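Tol-Pal system protein TolB (Acinetobacter baumannii, PDB 7MX5) is a periplasmic component of the Tol-Pal system, which probably takes part in outer membrane invagination during cell division and in keeping the outer membrane intact. Local coordinates at residues 60-74 with 86-98. Numbering follows the deposited sequence.
Sequences ASDWQAAGIPYVVTG and HYQLYDVQKQQYL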
loop_
_atom_site.group_PDB
_atom_site.type_symbol
_atom_site.label_atom_id
_atom_site.label_comp_id
_atom_site.label_asym_id
_atom_site.label_seq_id
_atom_site.Cartn_x
_atom_site.Cartn_y
_atom_site.Cartn_z
ATOM N N ALA A 60 -19.444 -11.694 -30.130
ATOM C CA ALA A 60 -19.758 -10.494 -29.364
ATOM C C ALA A 60 -21.231 -10.108 -29.406
ATOM O O ALA A 60 -21.631 -9.202 -28.666
ATOM C CB ALA A 60 -18.913 -9.321 -29.864
ATOM N N SER A 61 -22.044 -10.759 -30.242
ATOM C CA SER A 61 -23.450 -10.377 -30.340
ATOM C C SER A 61 -24.201 -10.642 -29.043
ATOM O O SER A 61 -25.110 -9.881 -28.689
ATOM C CB SER A 61 -24.118 -11.120 -31.497
ATOM O OG SER A 61 -24.250 -12.500 -31.208
ATOM N N ASP A 62 -23.839 -11.701 -28.321
ATOM C CA ASP A 62 -24.554 -12.082 -27.109
ATOM C C ASP A 62 -24.050 -11.358 -25.870
ATOM O O ASP A 62 -24.820 -11.167 -24.921
ATOM C CB ASP A 62 -24.452 -13.594 -26.897
ATOM C CG ASP A 62 -24.655 -14.374 -28.180
ATOM O OD1 ASP A 62 -25.573 -14.022 -28.950
ATOM O OD2 ASP A 62 -23.896 -15.336 -28.420
ATOM N N TRP A 63 -22.780 -10.954 -25.850
ATOM C CA TRP A 63 -22.266 -10.214 -24.705
ATOM C C TRP A 63 -22.720 -8.763 -24.716
ATOM O O TRP A 63 -22.909 -8.172 -23.646
ATOM C CB TRP A 63 -20.741 -10.299 -24.663
ATOM C CG TRP A 63 -20.256 -11.701 -24.535
ATOM C CD1 TRP A 63 -19.751 -12.488 -25.526
ATOM C CD2 TRP A 63 -20.254 -12.499 -23.346
ATOM N NE1 TRP A 63 -19.421 -13.724 -25.026
ATOM C CE2 TRP A 63 -19.720 -13.756 -23.689
ATOM C CE3 TRP A 63 -20.643 -12.268 -22.023
ATOM C CZ2 TRP A 63 -19.568 -14.780 -22.758
ATOM C CZ3 TRP A 63 -20.491 -13.287 -21.100
ATOM C CH2 TRP A 63 -19.958 -14.527 -21.471
ATOM N N GLN A 64 -22.899 -8.171 -25.898
ATOM C CA GLN A 64 -23.523 -6.855 -25.947
ATOM C C GLN A 64 -24.956 -6.926 -25.446
ATOM O O GLN A 64 -25.411 -6.037 -24.715
ATOM C CB GLN A 64 -23.479 -6.285 -27.368
ATOM C CG GLN A 64 -23.836 -4.799 -27.432
ATOM C CD GLN A 64 -25.325 -4.508 -27.607
ATOM O OE1 GLN A 64 -26.190 -5.307 -27.257
ATOM N NE2 GLN A 64 -25.622 -3.316 -28.094
ATOM N N ALA A 65 -25.686 -7.974 -25.840
ATOM C CA ALA A 65 -27.096 -8.088 -25.482
ATOM C C ALA A 65 -27.294 -8.018 -23.974
ATOM O O ALA A 65 -28.265 -7.422 -23.494
ATOM C CB ALA A 65 -27.674 -9.388 -26.040
ATOM N N ALA A 66 -26.380 -8.612 -23.212
ATOM C CA ALA A 66 -26.422 -8.556 -21.759
ATOM C C ALA A 66 -25.707 -7.333 -21.199
ATOM O O ALA A 66 -25.492 -7.261 -19.985
ATOM C CB ALA A 66 -25.816 -9.828 -21.166
ATOM N N GLY A 67 -25.337 -6.379 -22.049
ATOM C CA GLY A 67 -24.641 -5.195 -21.585
ATOM C C GLY A 67 -23.267 -5.462 -21.015
ATOM O O GLY A 67 -22.836 -4.755 -20.099
ATOM N N ILE A 68 -22.568 -6.465 -21.530
ATOM C CA ILE A 68 -21.248 -6.848 -21.041
ATOM C C ILE A 68 -20.209 -6.326 -22.029
ATOM O O ILE A 68 -20.244 -6.715 -23.206
ATOM C CB ILE A 68 -21.127 -8.369 -20.870
ATOM C CG1 ILE A 68 -22.341 -8.919 -20.117
ATOM C CG2 ILE A 68 -19.832 -8.721 -20.153
ATOM C CD1 ILE A 68 -22.314 -8.650 -18.627
ATOM N N PRO A 69 -19.285 -5.461 -21.608
ATOM C CA PRO A 69 -18.289 -4.931 -22.547
ATOM C C PRO A 69 -16.997 -5.735 -22.595
ATOM O O PRO A 69 -16.290 -5.704 -23.608
ATOM C CB PRO A 69 -18.039 -3.513 -22.021
ATOM C CG PRO A 69 -18.381 -3.571 -20.557
ATOM C CD PRO A 69 -19.243 -4.783 -20.302
ATOM N N TYR A 70 -16.668 -6.453 -21.522
ATOM C CA TYR A 70 -15.392 -7.149 -21.420
ATOM C C TYR A 70 -15.614 -8.580 -20.956
ATOM O O TYR A 70 -16.354 -8.819 -19.995
ATOM C CB TYR A 70 -14.445 -6.418 -20.462
ATOM C CG TYR A 70 -14.249 -4.960 -20.811
ATOM C CD1 TYR A 70 -13.661 -4.588 -22.013
ATOM C CD2 TYR A 70 -14.657 -3.955 -19.944
ATOM C CE1 TYR A 70 -13.482 -3.257 -22.340
ATOM C CE2 TYR A 70 -14.483 -2.621 -20.262
ATOM C CZ TYR A 70 -13.894 -2.278 -21.461
ATOM O OH TYR A 70 -13.717 -0.951 -21.782
ATOM N N VAL A 71 -14.971 -9.526 -21.640
ATOM C CA VAL A 71 -15.073 -10.946 -21.327
ATOM C C VAL A 71 -13.668 -11.522 -21.218
ATOM O O VAL A 71 -12.801 -11.231 -22.050
ATOM C CB VAL A 71 -15.890 -11.710 -22.393
ATOM C CG1 VAL A 71 -16.084 -13.162 -21.977
ATOM C CG2 VAL A 71 -17.230 -11.031 -22.629
ATOM N N VAL A 72 -13.446 -12.342 -20.193
ATOM C CA VAL A 72 -12.154 -12.967 -19.935
ATOM C C VAL A 72 -12.315 -14.476 -20.051
ATOM O O VAL A 72 -13.229 -15.056 -19.451
ATOM C CB VAL A 72 -11.604 -12.583 -18.549
ATOM C CG1 VAL A 72 -10.306 -13.326 -18.265
ATOM C CG2 VAL A 72 -11.395 -11.082 -18.458
ATOM N N THR A 73 -11.431 -15.108 -20.818
ATOM C CA THR A 73 -11.420 -16.552 -20.986
ATOM C C THR A 73 -10.048 -17.096 -20.612
ATOM O O THR A 73 -9.059 -16.360 -20.565
ATOM C CB THR A 73 -11.769 -16.950 -22.425
ATOM O OG1 THR A 73 -11.090 -16.081 -23.340
ATOM C CG2 THR A 73 -13.268 -16.835 -22.653
ATOM N N GLY A 74 -9.992 -18.399 -20.342
ATOM C CA GLY A 74 -8.745 -19.000 -19.914
ATOM C C GLY A 74 -8.733 -20.502 -20.071
ATOM O O GLY A 74 -9.780 -21.155 -20.133
ATOM N N HIS A 86 -3.374 -20.025 -20.006
ATOM C CA HIS A 86 -3.542 -19.271 -21.242
ATOM C C HIS A 86 -4.838 -18.485 -21.111
ATOM O O HIS A 86 -5.925 -19.071 -21.116
ATOM C CB HIS A 86 -3.573 -20.201 -22.454
ATOM C CG HIS A 86 -3.631 -19.481 -23.765
ATOM N ND1 HIS A 86 -3.999 -20.101 -24.941
ATOM C CD2 HIS A 86 -3.370 -18.192 -24.088
ATOM C CE1 HIS A 86 -3.960 -19.227 -25.929
ATOM N NE2 HIS A 86 -3.581 -18.061 -25.438
ATOM N N TYR A 87 -4.726 -17.165 -20.980
ATOM C CA TYR A 87 -5.881 -16.318 -20.731
ATOM C C TYR A 87 -5.964 -15.215 -21.776
ATOM O O TYR A 87 -4.957 -14.820 -22.373
ATOM C CB TYR A 87 -5.837 -15.705 -19.322
ATOM C CG TYR A 87 -4.680 -14.760 -19.084
ATOM C CD1 TYR A 87 -3.436 -15.238 -18.695
ATOM C CD2 TYR A 87 -4.838 -13.387 -19.232
ATOM C CE1 TYR A 87 -2.378 -14.378 -18.471
ATOM C CE2 TYR A 87 -3.785 -12.520 -19.009
ATOM C CZ TYR A 87 -2.558 -13.020 -18.629
ATOM O OH TYR A 87 -1.507 -12.161 -18.405
ATOM N N GLN A 88 -7.183 -14.723 -21.992
ATOM C CA GLN A 88 -7.440 -13.665 -22.957
ATOM C C GLN A 88 -8.370 -12.630 -22.344
ATOM O O GLN A 88 -9.128 -12.915 -21.413
ATOM C CB GLN A 88 -8.057 -14.210 -24.253
ATOM C CG GLN A 88 -7.195 -15.218 -24.989
ATOM C CD GLN A 88 -7.904 -15.820 -26.186
ATOM O OE1 GLN A 88 -9.075 -16.195 -26.105
ATOM N NE2 GLN A 88 -7.197 -15.917 -27.305
ATOM N N LEU A 89 -8.300 -11.415 -22.884
ATOM C CA LEU A 89 -9.206 -10.329 -22.530
ATOM C C LEU A 89 -9.807 -9.790 -23.818
ATOM O O LEU A 89 -9.077 -9.300 -24.685
ATOM C CB LEU A 89 -8.478 -9.221 -21.764
ATOM C CG LEU A 89 -9.297 -7.973 -21.425
ATOM C CD1 LEU A 89 -10.591 -8.347 -20.717
ATOM C CD2 LEU A 89 -8.481 -7.004 -20.584
ATOM N N TYR A 90 -11.127 -9.884 -23.945
ATOM C CA TYR A 90 -11.822 -9.560 -25.184
ATOM C C TYR A 90 -12.621 -8.276 -25.014
ATOM O O TYR A 90 -13.483 -8.187 -24.133
ATOM C CB TYR A 90 -12.740 -10.704 -25.611
ATOM C CG TYR A 90 -13.257 -10.566 -27.024
ATOM C CD1 TYR A 90 -12.456 -10.890 -28.111
ATOM C CD2 TYR A 90 -14.544 -10.107 -27.273
ATOM C CE1 TYR A 90 -12.922 -10.766 -29.405
ATOM C CE2 TYR A 90 -15.019 -9.979 -28.564
ATOM C CZ TYR A 90 -14.204 -10.310 -29.626
ATOM O OH TYR A 90 -14.669 -10.184 -30.915
ATOM N N ASP A 91 -12.335 -7.289 -25.862
ATOM C CA ASP A 91 -13.151 -6.086 -25.960
ATOM C C ASP A 91 -14.330 -6.376 -26.880
ATOM O O ASP A 91 -14.139 -6.701 -28.057
ATOM C CB ASP A 91 -12.314 -4.920 -26.487
ATOM C CG ASP A 91 -13.034 -3.584 -26.396
ATOM O OD1 ASP A 91 -14.178 -3.472 -26.886
ATOM O OD2 ASP A 91 -12.447 -2.634 -25.837
ATOM N N VAL A 92 -15.547 -6.263 -26.348
ATOM C CA VAL A 92 -16.726 -6.662 -27.111
ATOM C C VAL A 92 -17.113 -5.589 -28.124
ATOM O O VAL A 92 -17.422 -5.899 -29.281
ATOM C CB VAL A 92 -17.887 -6.992 -26.154
ATOM C CG1 VAL A 92 -19.230 -6.803 -26.845
ATOM C CG2 VAL A 92 -17.746 -8.411 -25.629
ATOM N N GLN A 93 -17.104 -4.319 -27.714
ATOM C CA GLN A 93 -17.483 -3.244 -28.627
ATOM C C GLN A 93 -16.512 -3.153 -29.799
ATOM O O GLN A 93 -16.928 -3.089 -30.961
ATOM C CB GLN A 93 -17.551 -1.915 -27.875
ATOM C CG GLN A 93 -18.560 -1.899 -26.738
ATOM C CD GLN A 93 -19.995 -1.872 -27.230
ATOM O OE1 GLN A 93 -20.266 -1.480 -28.365
ATOM N NE2 GLN A 93 -20.920 -2.292 -26.376
ATOM N N LYS A 94 -15.212 -3.152 -29.510
ATOM C CA LYS A 94 -14.201 -3.134 -30.559
ATOM C C LYS A 94 -14.044 -4.482 -31.248
ATOM O O LYS A 94 -13.423 -4.540 -32.316
ATOM C CB LYS A 94 -12.857 -2.686 -29.981
ATOM C CG LYS A 94 -12.933 -1.389 -29.188
ATOM C CD LYS A 94 -11.590 -0.682 -29.144
ATOM C CE LYS A 94 -11.745 0.775 -28.736
ATOM N NZ LYS A 94 -10.428 1.433 -28.504
ATOM N N GLN A 95 -14.589 -5.554 -30.667
ATOM C CA GLN A 95 -14.539 -6.897 -31.248
ATOM C C GLN A 95 -13.099 -7.336 -31.508
ATOM O O GLN A 95 -12.752 -7.813 -32.590
ATOM C CB GLN A 95 -15.381 -6.977 -32.524
ATOM C CG GLN A 95 -16.860 -7.223 -32.272
ATOM C CD GLN A 95 -17.585 -7.741 -33.499
ATOM O OE1 GLN A 95 -17.876 -8.933 -33.607
ATOM N NE2 GLN A 95 -17.883 -6.845 -34.432
ATOM N N GLN A 96 -12.253 -7.174 -30.492
ATOM C CA GLN A 96 -10.853 -7.552 -30.596
ATOM C C GLN A 96 -10.344 -7.954 -29.219
ATOM O O GLN A 96 -10.949 -7.631 -28.193
ATOM C CB GLN A 96 -10.001 -6.414 -31.168
ATOM C CG GLN A 96 -9.879 -5.212 -30.246
ATOM C CD GLN A 96 -9.262 -4.013 -30.934
ATOM O OE1 GLN A 96 -9.855 -3.430 -31.841
ATOM N NE2 GLN A 96 -8.064 -3.635 -30.504
ATOM N N TYR A 97 -9.219 -8.663 -29.211
ATOM C CA TYR A 97 -8.589 -9.098 -27.975
ATOM C C TYR A 97 -7.690 -7.995 -27.435
ATOM O O TYR A 97 -6.837 -7.469 -28.158
ATOM C CB TYR A 97 -7.774 -10.374 -28.197
ATOM C CG TYR A 97 -8.612 -11.623 -28.328
ATOM C CD1 TYR A 97 -9.277 -12.154 -27.232
ATOM C CD2 TYR A 97 -8.736 -12.273 -29.549
ATOM C CE1 TYR A 97 -10.044 -13.297 -27.346
ATOM C CE2 TYR A 97 -9.500 -13.416 -29.673
ATOM C CZ TYR A 97 -10.153 -13.923 -28.569
ATOM O OH TYR A 97 -10.916 -15.060 -28.685
ATOM N N LEU A 98 -7.888 -7.644 -26.166
ATOM C CA LEU A 98 -6.980 -6.731 -25.486
ATOM C C LEU A 98 -5.782 -7.454 -24.893
ATOM O O LEU A 98 -4.716 -6.847 -24.736
ATOM C CB LEU A 98 -7.723 -5.967 -24.386
ATOM C CG LEU A 98 -8.823 -5.018 -24.867
ATOM C CD1 LEU A 98 -9.319 -4.147 -23.725
ATOM C CD2 LEU A 98 -8.326 -4.162 -26.022
HETATM O O HOH W 1 -21.201 -4.406 -24.984
#
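The ring of Y70 meets D91 edge-on: OD2 of D91 lies in the ring plane, 3.7 Å from Y70 CE1. The two side chains run side by side in the same direction, with ring and carboxylate 88° apart. P69 CB sits over one face of the Y70 ring, toward the rim. The Y90 ring has A60 CB at its edge, 4.2 Å from Y90 CE2. V92 CG2 also lies in the plane of that ring, and Q96 O lies over one face, toward the rim. V71 CG2 lies over one face of the W63 ring, also toward the rim.

V92 packs between helix 60-65 and the start of strand 70-74. Its CG2 touches W63 CB at 3.7 Å and V71 CG2 at 4.0 Å. CG1 is anti to the backbone N (chi1 155°), which turns this methyl toward A60 CB, 3.9 Å away. On the Y70 side of the sheet, V72 CG2 packs on L89 CD1 at 3.6 Å. Y70 and L98 both reach L125 of helix 110-126, which covers this face. On the other face, T73 OG1 gives a weak hydrogen bond to Q88 OE1 (3.4 Å). The Q88 amide NE2 is held by N56 and N100.

V71 pairs with Y90, and T73 with Q88, through two backbone bonds each. V92 N adds a bond to P69 O (2.9 Å). D91 OD1 accepts from K94 N in an Asx motif, and Q95 and Q96 form a G1 bulge opposite D91. A Schellman motif at G67 ends the helix and leads into strand 70-78. The arrangement is an antiparallel beta hairpin, strands 70-78 and 83-91, within the mixed beta sheet of the TolB amino-terminal domain.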